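PDB 3H20: replication protein B from Plasmid RSF1010, which acts as a plasmid-encoded primase, a nucleotidyltransferase that makes short primers on single-stranded DNA to start replication. Local coordinates for residues Met87-Leu96 and Tyr105-Asp113; Ala220-Leu231 and Ile245-Arg255. All coordinates share one frame; numbering follows the deposited sequence.

Contact 1: residues Met87-Leu96 and Tyr105-Asp113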
loop_
_atom_site.group_PDB
_atom_site.type_symbol
_atom_site.label_atom_id
_atom_site.label_comp_id
_atom_site.label_asym_id
_atom_site.label_seq_id
_atom_site.Cartn_x
_atom_site.Cartn_y
_atom_site.Cartn_z
ATOM N N MET A 87 15.908 19.453 -8.882
ATOM C CA MET A 87 15.901 19.085 -7.451
ATOM C C MET A 87 16.786 20.012 -6.618
ATOM O O MET A 87 16.343 20.563 -5.597
ATOM C CB MET A 87 16.320 17.615 -7.258
ATOM C CG MET A 87 15.294 16.582 -7.805
ATOM S SD MET A 87 15.841 14.863 -7.564
ATOM C CE MET A 87 15.766 14.738 -5.773
ATOM N N LYS A 88 18.028 20.191 -7.053
ATOM C CA LYS A 88 18.980 21.082 -6.373
ATOM C C LYS A 88 18.497 22.540 -6.291
ATOM O O LYS A 88 18.636 23.180 -5.239
ATOM C CB LYS A 88 20.355 21.016 -7.042
ATOM C CG LYS A 88 21.095 19.692 -6.824
ATOM C CD LYS A 88 22.412 19.674 -7.617
ATOM C CE LYS A 88 23.118 18.335 -7.487
ATOM N NZ LYS A 88 24.443 18.371 -8.184
ATOM N N ALA A 89 17.931 23.055 -7.388
ATOM C CA ALA A 89 17.499 24.455 -7.464
ATOM C C ALA A 89 16.216 24.725 -6.668
ATOM O O ALA A 89 15.811 25.882 -6.490
ATOM C CB ALA A 89 17.315 24.879 -8.928
ATOM N N GLU A 90 15.590 23.648 -6.202
ATOM C CA GLU A 90 14.350 23.693 -5.431
ATOM C C GLU A 90 14.538 23.248 -3.969
ATOM O O GLU A 90 13.562 23.069 -3.232
ATOM C CB GLU A 90 13.274 22.838 -6.124
ATOM C CG GLU A 90 12.843 23.429 -7.488
ATOM C CD GLU A 90 12.015 22.483 -8.360
ATOM O OE1 GLU A 90 11.535 21.437 -7.872
ATOM O OE2 GLU A 90 11.838 22.802 -9.556
ATOM N N GLY A 91 15.788 23.100 -3.539
ATOM C CA GLY A 91 16.061 22.722 -2.150
ATOM C C GLY A 91 15.847 21.246 -1.832
ATOM O O GLY A 91 15.778 20.864 -0.657
ATOM N N ARG A 92 15.764 20.414 -2.869
ATOM C CA ARG A 92 15.743 18.947 -2.706
ATOM C C ARG A 92 17.127 18.372 -3.060
ATOM O O ARG A 92 17.233 17.400 -3.827
ATOM C CB ARG A 92 14.662 18.301 -3.585
ATOM C CG ARG A 92 13.211 18.419 -3.056
ATOM C CD ARG A 92 12.647 19.840 -3.176
ATOM N NE ARG A 92 11.183 19.806 -3.061
ATOM C CZ ARG A 92 10.428 20.820 -2.642
ATOM N NH1 ARG A 92 10.982 21.989 -2.298
ATOM N NH2 ARG A 92 9.109 20.660 -2.576
ATOM N N GLU A 93 18.173 18.977 -2.507
ATOM C CA GLU A 93 19.557 18.575 -2.816
ATOM C C GLU A 93 19.765 17.124 -2.361
ATOM O O GLU A 93 19.441 16.784 -1.218
ATOM C CB GLU A 93 20.594 19.471 -2.105
ATOM C CG GLU A 93 20.510 20.976 -2.402
ATOM C CD GLU A 93 19.631 21.745 -1.409
ATOM O OE1 GLU A 93 18.741 21.140 -0.764
ATOM O OE2 GLU A 93 19.842 22.968 -1.278
ATOM N N PRO A 94 20.299 16.291 -3.248
ATOM C CA PRO A 94 20.601 14.896 -2.911
ATOM C C PRO A 94 21.687 14.794 -1.844
ATOM O O PRO A 94 22.650 15.560 -1.871
ATOM C CB PRO A 94 21.108 14.322 -4.235
ATOM C CG PRO A 94 20.438 15.145 -5.276
ATOM C CD PRO A 94 20.333 16.529 -4.702
ATOM N N ALA A 95 21.527 13.854 -0.919
ATOM C CA ALA A 95 22.606 13.480 -0.013
ATOM C C ALA A 95 23.629 12.591 -0.710
ATOM O O ALA A 95 24.805 12.577 -0.346
ATOM C CB ALA A 95 22.047 12.785 1.220
ATOM N N LEU A 96 23.173 11.848 -1.713
ATOM C CA LEU A 96 24.076 11.182 -2.645
ATOM C C LEU A 96 23.374 10.865 -3.961
ATOM O O LEU A 96 22.150 10.738 -4.007
ATOM C CB LEU A 96 24.636 9.900 -2.026
ATOM C CG LEU A 96 23.608 8.879 -1.535
ATOM C CD1 LEU A 96 24.099 7.461 -1.780
ATOM C CD2 LEU A 96 23.296 9.096 -0.063
ATOM N N TYR A 105 19.780 7.801 -13.149
ATOM C CA TYR A 105 20.238 8.080 -11.775
ATOM C C TYR A 105 19.227 7.759 -10.674
ATOM O O TYR A 105 18.008 7.763 -10.892
ATOM C CB TYR A 105 20.666 9.557 -11.626
ATOM C CG TYR A 105 21.702 10.016 -12.638
ATOM C CD1 TYR A 105 23.071 9.884 -12.377
ATOM C CD2 TYR A 105 21.316 10.595 -13.841
ATOM C CE1 TYR A 105 24.027 10.304 -13.303
ATOM C CE2 TYR A 105 22.266 11.018 -14.781
ATOM C CZ TYR A 105 23.619 10.861 -14.500
ATOM O OH TYR A 105 24.558 11.279 -15.409
ATOM N N GLN A 106 19.771 7.494 -9.488
ATOM C CA GLN A 106 19.034 7.440 -8.230
ATOM C C GLN A 106 19.577 8.514 -7.308
ATOM O O GLN A 106 20.791 8.778 -7.293
ATOM C CB GLN A 106 19.260 6.078 -7.535
ATOM C CG GLN A 106 18.440 4.968 -8.135
ATOM C CD GLN A 106 18.724 3.608 -7.539
ATOM O OE1 GLN A 106 19.691 3.417 -6.796
ATOM N NE2 GLN A 106 17.879 2.649 -7.871
ATOM N N ALA A 107 18.699 9.125 -6.520
ATOM C CA ALA A 107 19.146 10.040 -5.467
ATOM C C ALA A 107 18.572 9.623 -4.112
ATOM O O ALA A 107 17.426 9.179 -4.036
ATOM C CB ALA A 107 18.734 11.484 -5.803
ATOM N N TRP A 108 19.370 9.751 -3.054
ATOM C CA TRP A 108 18.863 9.654 -1.695
ATOM C C TRP A 108 18.819 11.078 -1.151
ATOM O O TRP A 108 19.826 11.783 -1.170
ATOM C CB TRP A 108 19.777 8.799 -0.808
ATOM C CG TRP A 108 19.835 7.309 -1.177
ATOM C CD1 TRP A 108 20.691 6.721 -2.056
ATOM C CD2 TRP A 108 19.035 6.250 -0.632
ATOM N NE1 TRP A 108 20.464 5.363 -2.118
ATOM C CE2 TRP A 108 19.462 5.044 -1.243
ATOM C CE3 TRP A 108 18.002 6.200 0.309
ATOM C CZ2 TRP A 108 18.890 3.805 -0.943
ATOM C CZ3 TRP A 108 17.424 4.964 0.599
ATOM C CH2 TRP A 108 17.869 3.787 -0.031
ATOM N N VAL A 109 17.646 11.507 -0.695
ATOM C CA VAL A 109 17.476 12.852 -0.117
ATOM C C VAL A 109 17.316 12.705 1.402
ATOM O O VAL A 109 16.442 11.953 1.864
ATOM C CB VAL A 109 16.230 13.566 -0.712
ATOM C CG1 VAL A 109 16.014 14.969 -0.087
ATOM C CG2 VAL A 109 16.314 13.661 -2.243
ATOM N N LYS A 110 18.159 13.414 2.162
ATOM C CA LYS A 110 18.091 13.436 3.617
ATOM C C LYS A 110 17.191 14.597 4.040
ATOM O O LYS A 110 17.521 15.769 3.807
ATOM C CB LYS A 110 19.485 13.606 4.247
ATOM C CG LYS A 110 19.466 13.588 5.802
ATOM C CD LYS A 110 20.855 13.665 6.429
ATOM C CE LYS A 110 20.726 13.718 7.967
ATOM N NZ LYS A 110 22.037 13.643 8.682
ATOM N N VAL A 111 16.049 14.269 4.648
ATOM C CA VAL A 111 15.100 15.306 5.082
ATOM C C VAL A 111 15.217 15.697 6.558
ATOM O O VAL A 111 14.731 16.754 6.957
ATOM C CB VAL A 111 13.632 14.907 4.752
ATOM C CG1 VAL A 111 13.448 14.790 3.238
ATOM C CG2 VAL A 111 13.237 13.602 5.471
ATOM N N ALA A 112 15.844 14.833 7.361
ATOM C CA ALA A 112 15.944 15.005 8.814
ATOM C C ALA A 112 16.986 14.038 9.359
ATOM O O ALA A 112 17.382 13.115 8.663
ATOM C CB ALA A 112 14.583 14.738 9.486
ATOM N N ASP A 113 17.413 14.231 10.605
ATOM C CA ASP A 113 18.303 13.250 11.247
ATOM C C ASP A 113 17.550 11.951 11.538
ATOM O O ASP A 113 18.124 10.860 11.471
ATOM C CB ASP A 113 18.916 13.814 12.528
ATOM C CG ASP A 113 19.868 14.980 12.264
ATOM O OD1 ASP A 113 20.414 15.096 11.139
ATOM O OD2 ASP A 113 20.075 15.775 13.196
HETATM O O HOH W 1 19.826 15.533 1.223
#
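The carbonyl oxygen of Trp108 is gripped by two successive amides of the facing chain: Ala95 N donates to Trp108 O over 2.7 Å, and Leu96 N reaches the same oxygen in a weak, longer bond. Two residues set against one make this a classic beta bulge, at the start of strand 96-99, where it pairs antiparallel with strand 104-110 in a beta hairpin. Trp108 N returns a bond to Leu96 O (3.1 Å), closing a hydrogen-bonded pair, and Ala107 CA adds a CA-H...O contact to that oxygen. Just before the bulge, a water bridges the chains, donating to Glu93 O and accepting from Lys110 N (2.9 Å). Leu96 runs alongside Trp108 on the same face of the sheet, its CG between its backbone N and carbonyl carbon (chi1 56°), which lays CD2 beside Trp108 CB (3.6 Å) and brings CD1 to Trp108 CD1 at 3.5 Å, obliquely to the indole; Met17 of helix 6-17 packs on both side chains. Ala107 lies on the opposite face from Trp108, its CB 4.0 Å from Pro94 CB, with Leu84 of helix 81-89 also against both. That helix closes with a Schellman motif at Gly91. In its last turn, the Met87 side chain bends at chi3 (67°), setting the CE methyl against Val109 CG2 at 3.7 Å.

Contact 2: residues Ala220-Leu231 and Ile245-Arg255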
loop_
_atom_site.group_PDB
_atom_site.type_symbol
_atom_site.label_atom_id
_atom_site.label_comp_id
_atom_site.label_asym_id
_atom_site.label_seq_id
_atom_site.Cartn_x
_atom_site.Cartn_y
_atom_site.Cartn_z
ATOM N N ALA A 220 -28.237 -11.905 9.397
ATOM C CA ALA A 220 -29.531 -11.897 8.701
ATOM C C ALA A 220 -30.513 -10.900 9.311
ATOM O O ALA A 220 -31.220 -10.194 8.588
ATOM C CB ALA A 220 -30.139 -13.296 8.680
ATOM N N LEU A 221 -30.541 -10.852 10.642
ATOM C CA LEU A 221 -31.376 -9.918 11.393
ATOM C C LEU A 221 -31.031 -8.460 11.070
ATOM O O LEU A 221 -31.915 -7.669 10.734
ATOM C CB LEU A 221 -31.247 -10.191 12.899
ATOM C CG LEU A 221 -32.112 -9.411 13.894
ATOM C CD1 LEU A 221 -33.592 -9.726 13.715
ATOM C CD2 LEU A 221 -31.665 -9.708 15.324
ATOM N N ASP A 222 -29.743 -8.123 11.158
ATOM C CA ASP A 222 -29.254 -6.777 10.837
ATOM C C ASP A 222 -29.579 -6.413 9.392
ATOM O O ASP A 222 -29.936 -5.271 9.090
ATOM C CB ASP A 222 -27.740 -6.676 11.060
ATOM C CG ASP A 222 -27.311 -7.100 12.458
ATOM O OD1 ASP A 222 -28.048 -6.837 13.440
ATOM O OD2 ASP A 222 -26.215 -7.690 12.571
ATOM N N GLU A 223 -29.448 -7.407 8.517
ATOM C CA GLU A 223 -29.728 -7.291 7.090
ATOM C C GLU A 223 -31.210 -6.993 6.842
ATOM O O GLU A 223 -31.557 -6.117 6.045
ATOM C CB GLU A 223 -29.339 -8.606 6.410
ATOM C CG GLU A 223 -28.989 -8.513 4.942
ATOM C CD GLU A 223 -28.420 -9.815 4.401
ATOM O OE1 GLU A 223 -27.615 -10.452 5.119
ATOM O OE2 GLU A 223 -28.766 -10.191 3.256
ATOM N N TYR A 224 -32.071 -7.730 7.539
ATOM C CA TYR A 224 -33.518 -7.535 7.469
ATOM C C TYR A 224 -33.930 -6.138 7.947
ATOM O O TYR A 224 -34.664 -5.433 7.255
ATOM C CB TYR A 224 -34.240 -8.633 8.262
ATOM C CG TYR A 224 -35.718 -8.389 8.473
ATOM C CD1 TYR A 224 -36.653 -8.704 7.482
ATOM C CD2 TYR A 224 -36.183 -7.854 9.674
ATOM C CE1 TYR A 224 -38.015 -8.476 7.681
ATOM C CE2 TYR A 224 -37.530 -7.622 9.880
ATOM C CZ TYR A 224 -38.438 -7.932 8.884
ATOM O OH TYR A 224 -39.769 -7.693 9.106
ATOM N N ARG A 225 -33.434 -5.742 9.121
ATOM C CA ARG A 225 -33.745 -4.436 9.707
ATOM C C ARG A 225 -33.293 -3.276 8.816
ATOM O O ARG A 225 -33.991 -2.264 8.702
ATOM C CB ARG A 225 -33.134 -4.318 11.105
ATOM C CG ARG A 225 -33.711 -5.306 12.115
ATOM C CD ARG A 225 -32.764 -5.535 13.285
ATOM N NE ARG A 225 -32.809 -4.445 14.257
ATOM C CZ ARG A 225 -33.617 -4.410 15.316
ATOM N NH1 ARG A 225 -34.463 -5.406 15.560
ATOM N NH2 ARG A 225 -33.579 -3.370 16.136
ATOM N N SER A 226 -32.131 -3.436 8.185
ATOM C CA SER A 226 -31.593 -2.439 7.257
ATOM C C SER A 226 -32.537 -2.190 6.075
ATOM O O SER A 226 -32.859 -1.041 5.768
ATOM C CB SER A 226 -30.213 -2.870 6.754
ATOM O OG SER A 226 -29.494 -1.764 6.237
ATOM N N GLU A 227 -32.983 -3.270 5.432
ATOM C CA GLU A 227 -33.930 -3.176 4.318
ATOM C C GLU A 227 -35.262 -2.557 4.760
ATOM O O GLU A 227 -35.797 -1.678 4.079
ATOM C CB GLU A 227 -34.175 -4.551 3.675
ATOM C CG GLU A 227 -32.941 -5.219 3.044
ATOM C CD GLU A 227 -32.296 -4.397 1.931
ATOM O OE1 GLU A 227 -33.027 -3.761 1.140
ATOM O OE2 GLU A 227 -31.048 -4.387 1.842
ATOM N N MET A 228 -35.781 -3.011 5.901
ATOM C CA MET A 228 -37.066 -2.536 6.422
ATOM C C MET A 228 -37.092 -1.029 6.696
ATOM O O MET A 228 -38.076 -0.359 6.375
ATOM C CB MET A 228 -37.468 -3.310 7.687
ATOM C CG MET A 228 -37.845 -4.770 7.445
ATOM S SD MET A 228 -39.341 -4.988 6.458
ATOM C CE MET A 228 -40.593 -4.577 7.691
ATOM N N ALA A 229 -36.010 -0.506 7.273
ATOM C CA ALA A 229 -35.916 0.912 7.630
ATOM C C ALA A 229 -36.189 1.852 6.449
ATOM O O ALA A 229 -36.721 2.949 6.632
ATOM C CB ALA A 229 -34.556 1.217 8.254
ATOM N N GLY A 230 -35.823 1.413 5.247
ATOM C CA GLY A 230 -36.110 2.159 4.025
ATOM C C GLY A 230 -37.449 1.804 3.393
ATOM O O GLY A 230 -38.081 2.649 2.757
ATOM N N LEU A 231 -37.884 0.557 3.569
ATOM C CA LEU A 231 -39.123 0.087 2.946
ATOM C C LEU A 231 -40.375 0.687 3.581
ATOM O O LEU A 231 -41.324 1.035 2.873
ATOM C CB LEU A 231 -39.197 -1.446 2.942
ATOM C CG LEU A 231 -38.398 -2.199 1.870
ATOM C CD1 LEU A 231 -38.261 -3.679 2.225
ATOM C CD2 LEU A 231 -39.024 -2.043 0.485
ATOM N N ILE A 245 -40.727 -7.839 0.366
ATOM C CA ILE A 245 -39.596 -7.263 -0.370
ATOM C C ILE A 245 -38.261 -7.489 0.356
ATOM O O ILE A 245 -37.250 -7.802 -0.281
ATOM C CB ILE A 245 -39.810 -5.756 -0.697
ATOM C CG1 ILE A 245 -41.054 -5.566 -1.578
ATOM C CG2 ILE A 245 -38.578 -5.176 -1.381
ATOM C CD1 ILE A 245 -41.422 -4.123 -1.868
ATOM N N ALA A 246 -38.253 -7.326 1.677
ATOM C CA ALA A 246 -37.055 -7.604 2.473
ATOM C C ALA A 246 -36.658 -9.086 2.362
ATOM O O ALA A 246 -35.490 -9.408 2.118
ATOM C CB ALA A 246 -37.263 -7.193 3.942
ATOM N N ALA A 247 -37.634 -9.978 2.501
ATOM C CA ALA A 247 -37.393 -11.420 2.354
ATOM C C ALA A 247 -36.845 -11.763 0.970
ATOM O O ALA A 247 -35.940 -12.589 0.844
ATOM C CB ALA A 247 -38.667 -12.221 2.640
ATOM N N GLN A 248 -37.394 -11.130 -0.065
ATOM C CA GLN A 248 -36.914 -11.355 -1.433
ATOM C C GLN A 248 -35.443 -10.936 -1.581
ATOM O O GLN A 248 -34.665 -11.621 -2.254
ATOM C CB GLN A 248 -37.793 -10.626 -2.453
ATOM C CG GLN A 248 -37.372 -10.890 -3.894
ATOM C CD GLN A 248 -37.896 -9.876 -4.881
ATOM O OE1 GLN A 248 -38.576 -8.924 -4.506
ATOM N NE2 GLN A 248 -37.555 -10.068 -6.166
ATOM N N LYS A 249 -35.072 -9.821 -0.950
ATOM C CA LYS A 249 -33.697 -9.314 -1.008
ATOM C C LYS A 249 -32.721 -10.234 -0.276
ATOM O O LYS A 249 -31.696 -10.618 -0.837
ATOM C CB LYS A 249 -33.615 -7.884 -0.471
ATOM C CG LYS A 249 -33.976 -6.823 -1.500
ATOM C CD LYS A 249 -34.540 -5.576 -0.836
ATOM C CE LYS A 249 -34.481 -4.356 -1.757
ATOM N NZ LYS A 249 -35.266 -4.533 -3.015
ATOM N N LEU A 250 -33.061 -10.595 0.963
ATOM C CA LEU A 250 -32.294 -11.566 1.749
ATOM C C LEU A 250 -32.146 -12.932 1.063
ATOM O O LEU A 250 -31.053 -13.499 1.047
ATOM C CB LEU A 250 -32.907 -11.736 3.148
ATOM C CG LEU A 250 -32.368 -10.861 4.289
ATOM C CD1 LEU A 250 -32.560 -9.371 4.013
ATOM C CD2 LEU A 250 -33.019 -11.256 5.628
ATOM N N ALA A 251 -33.234 -13.449 0.492
ATOM C CA ALA A 251 -33.199 -14.745 -0.211
ATOM C C ALA A 251 -32.364 -14.692 -1.495
ATOM O O ALA A 251 -31.652 -15.646 -1.815
ATOM C CB ALA A 251 -34.602 -15.235 -0.517
ATOM N N SER A 252 -32.454 -13.576 -2.219
ATOM C CA SER A 252 -31.653 -13.359 -3.426
ATOM C C SER A 252 -30.156 -13.289 -3.121
ATOM O O SER A 252 -29.324 -13.589 -3.987
ATOM C CB SER A 252 -32.093 -12.082 -4.135
ATOM O OG SER A 252 -33.319 -12.284 -4.820
ATOM N N ARG A 253 -29.823 -12.882 -1.897
ATOM C CA ARG A 253 -28.430 -12.766 -1.458
ATOM C C ARG A 253 -27.947 -14.029 -0.726
ATOM O O ARG A 253 -26.841 -14.061 -0.183
ATOM C CB ARG A 253 -28.232 -11.490 -0.623
ATOM C CG ARG A 253 -28.373 -10.214 -1.457
ATOM C CD ARG A 253 -28.649 -8.954 -0.628
ATOM N NE ARG A 253 -29.230 -7.898 -1.468
ATOM C CZ ARG A 253 -29.662 -6.709 -1.039
ATOM N NH1 ARG A 253 -29.588 -6.375 0.245
ATOM N NH2 ARG A 253 -30.170 -5.843 -1.909
ATOM N N GLY A 254 -28.783 -15.071 -0.737
ATOM C CA GLY A 254 -28.388 -16.402 -0.273
ATOM C C GLY A 254 -28.809 -16.805 1.130
ATOM O O GLY A 254 -28.445 -17.889 1.602
ATOM N N ARG A 255 -29.567 -15.945 1.805
ATOM C CA ARG A 255 -30.021 -16.244 3.163
ATOM C C ARG A 255 -31.017 -17.392 3.146
ATOM O O ARG A 255 -31.822 -17.518 2.221
ATOM C CB ARG A 255 -30.641 -15.016 3.842
ATOM C CG ARG A 255 -29.664 -13.880 4.141
ATOM C CD ARG A 255 -28.597 -14.297 5.131
ATOM N NE ARG A 255 -27.743 -13.177 5.519
ATOM C CZ ARG A 255 -26.714 -13.267 6.359
ATOM N NH1 ARG A 255 -26.388 -14.430 6.914
ATOM N NH2 ARG A 255 -26.004 -12.185 6.641
HETATM O O HOH W 2 -31.533 -2.812 -0.930
#
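Glu223 reaches for Arg255 with CG anti to its backbone N (chi1 -155°) and an extended chain, while Arg255 folds at chi2 (-64°), bringing the edge of its guanidinium to the carboxylate. Arg255 NE and NH2 both bond to Glu223 OE1, each at 2.8 Å: a side-on, two-nitrogen salt bridge to a single oxygen. That oxygen lies in the guanidinium plane, but NE meets it from above the carboxylate plane whereas NH2 lies nearly along its C-O axis. One face of the guanidinium rests over Ala220 N, and NH1 is taken by Glu259 in a second salt bridge. With an alanine in place of Arg255, Glu223 OE1 would probably lose both of these N-H donors, Glu259 its salt-bridge partner, and the Ala220 end of the helix its cover. Alongside these charged groups runs the apolar seam of a helical-bundle domain, where segments 220-231 and 245-252 of helices 220-234 and 239-252 run with their directions 138° apart and pack knobs-into-holes. Ala246 sits among Tyr224, Glu227, Met228 and Leu231, its CB 3.9 Å from Tyr224 CD1; the hydroxyl of that tyrosine is hydrogen-bonded to Asp243 OD1. Leu250 fills the next hole, with CD2 3.6 Å from Ala220 O and CD1 3.8 Å from Glu223 CG. Leu231 extends the seam, crossing Ile245. The Schellman motif with Gly254 at C-prime ends helix 239-252 and lets the chain swing Arg255 back toward Ala220. On the more exposed flank, Arg253 NH1 bonds to Glu227 OE2 at 2.9 Å, approaching well above the carboxylate plane. A water donates to Glu227 OE1, and the aliphatic part of Lys249 lies across the same oxygen, its CD 3.1 Å away.

In the fold
Contact 1 comes first along the chain and closes before contact 2 opens; they share no helix, strand or sheet. Their centres are 57 Å apart, their nearest atoms about 45 Å, on opposite sides of the chain's centre. Contact 1 belongs to the N-terminal primase domain and joins the end of helix 81-89 to a hairpin of a four-stranded antiparallel sheet. On that hairpin, Gln106 bonds to the backbone of Arg145, one of the residues holding the bound diphosphate. Contact 2 lies in the C-terminal helical bundle. The long helix 179-206 and the unmodelled residues 208-216 lie between them in sequence, and the two contacts belong to separate domains.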